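PDB 4R4G: putative lipoprotein YcdA from Bacillus subtilis subsp. subtilis str. 168, which is of unknown function but is probably a membrane-anchored lipoprotein built of an Ig-like domain and a second, alpha/beta domain. Local coordinates for residues A245-L248 with S249-E253. Residues are numbered along the deposited sequence; the frame is centred on the assembly and turned at random.
Sequences ASSL and SDRIE
S247 and R251 meet twice, once through backbone and once through side chains, where the chain leaves strand 233-244 and winds into helix 248-260. The backbone bonds set the first turn: R251 N donates to S247 O at 3.0 Å, nearly straight, and I252 N donates to L248 O, also at 3.0 Å. Just ahead of them, L248 N bonds back to A245 O, three residues earlier, closing a turn.

The side-chain bond lies alongside this turn. R251 NH1 reaches S247 OG at 2.9 Å, with the hydroxyl oxygen at the edge of the guanidinium and only 6° out of its plane. R251 gets there by setting CG anti to its carbonyl carbon (chi1 -62°) and bending at chi3 (108°), which turns the head back toward the start of the helix; CG and CD pass close to S247 O on the way. Its NE has a weak, long ion pair with E282. An alanine here removes the guanidinium, and S247 OG would probably be left without this donor and set free to turn, with the weak pairing to E282 lost as well.

Apolar packing takes another face of the turn. L248 CD1 and I252 CD1 touch at 3.8 Å, their side chains crossing at a slant, and both residues lean on Y279 of helix 268-283; L248, which is buried, also reaches F283.

The chemistry thus divides this first turn in two: leucine and isoleucine pack it against helix 268-283, while the arginine folds back to tie the incoming loop to it through a neutral hydroxyl.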
loop_
_atom_site.group_PDB
_atom_site.type_symbol
_atom_site.label_atom_id
_atom_site.label_comp_id
_atom_site.label_asym_id
_atom_site.label_seq_id
_atom_site.Cartn_x
_atom_site.Cartn_y
_atom_site.Cartn_z
ATOM N N ALA A 245 19.993 7.363 -16.222
ATOM C CA ALA A 245 20.475 6.820 -17.490
ATOM C C ALA A 245 20.650 7.907 -18.541
ATOM O O ALA A 245 20.794 7.600 -19.737
ATOM C CB ALA A 245 19.520 5.753 -17.996
ATOM N N SER A 246 20.702 9.174 -18.090
ATOM C CA SER A 246 20.868 10.329 -18.967
ATOM C C SER A 246 22.096 10.186 -19.832
ATOM O O SER A 246 22.026 10.482 -21.025
ATOM C CB SER A 246 20.926 11.629 -18.166
ATOM O OG SER A 246 21.904 11.589 -17.138
ATOM N N SER A 247 23.186 9.640 -19.269
ATOM C CA SER A 247 24.452 9.461 -19.992
ATOM C C SER A 247 24.543 8.204 -20.842
ATOM O O SER A 247 25.450 8.141 -21.672
ATOM C CB SER A 247 25.617 9.439 -19.010
ATOM O OG SER A 247 25.483 8.388 -18.069
ATOM N N LEU A 248 23.653 7.202 -20.647
ATOM C CA LEU A 248 23.732 5.887 -21.325
ATOM C C LEU A 248 23.911 5.992 -22.842
ATOM O O LEU A 248 24.739 5.267 -23.416
ATOM C CB LEU A 248 22.526 4.999 -20.981
ATOM C CG LEU A 248 22.633 3.496 -21.280
ATOM C CD1 LEU A 248 23.940 2.891 -20.777
ATOM C CD2 LEU A 248 21.460 2.759 -20.690
ATOM N N SER A 249 23.174 6.920 -23.472
ATOM C CA SER A 249 23.257 7.227 -24.910
ATOM C C SER A 249 24.700 7.435 -25.315
ATOM O O SER A 249 25.234 6.647 -26.095
ATOM C CB SER A 249 22.439 8.481 -25.234
ATOM O OG SER A 249 22.853 9.617 -24.483
ATOM N N ASP A 250 25.347 8.450 -24.695
ATOM C CA ASP A 250 26.735 8.855 -24.934
ATOM C C ASP A 250 27.719 7.730 -24.604
ATOM O O ASP A 250 28.614 7.478 -25.395
ATOM C CB ASP A 250 27.084 10.132 -24.145
ATOM C CG ASP A 250 26.232 11.349 -24.490
ATOM O OD1 ASP A 250 26.053 11.626 -25.698
ATOM O OD2 ASP A 250 25.779 12.045 -23.553
ATOM N N ARG A 251 27.524 7.023 -23.484
ATOM C CA ARG A 251 28.391 5.921 -23.067
ATOM C C ARG A 251 28.462 4.848 -24.121
ATOM O O ARG A 251 29.553 4.343 -24.391
ATOM C CB ARG A 251 27.906 5.309 -21.761
ATOM C CG ARG A 251 27.928 6.276 -20.613
ATOM C CD ARG A 251 27.355 5.598 -19.408
ATOM N NE ARG A 251 28.409 5.304 -18.454
ATOM C CZ ARG A 251 28.544 5.941 -17.309
ATOM N NH1 ARG A 251 27.678 6.880 -16.959
ATOM N NH2 ARG A 251 29.546 5.649 -16.499
ATOM N N ILE A 252 27.307 4.493 -24.721
ATOM C CA ILE A 252 27.294 3.475 -25.767
ATOM C C ILE A 252 27.895 4.096 -27.021
ATOM O O ILE A 252 28.814 3.509 -27.590
ATOM C CB ILE A 252 25.900 2.833 -25.979
ATOM C CG1 ILE A 252 25.515 1.997 -24.737
ATOM C CG2 ILE A 252 25.891 1.941 -27.220
ATOM C CD1 ILE A 252 24.096 2.014 -24.433
ATOM N N GLU A 253 27.462 5.325 -27.380
ATOM C CA GLU A 253 28.004 6.092 -28.514
ATOM C C GLU A 253 29.547 6.113 -28.437
ATOM O O GLU A 253 30.197 5.815 -29.438
ATOM C CB GLU A 253 27.412 7.530 -28.522
ATOM C CG GLU A 253 27.813 8.437 -29.693
ATOM C CD GLU A 253 27.594 9.928 -29.459
ATOM O OE1 GLU A 253 26.445 10.332 -29.164
ATOM O OE2 GLU A 253 28.580 10.694 -29.560
#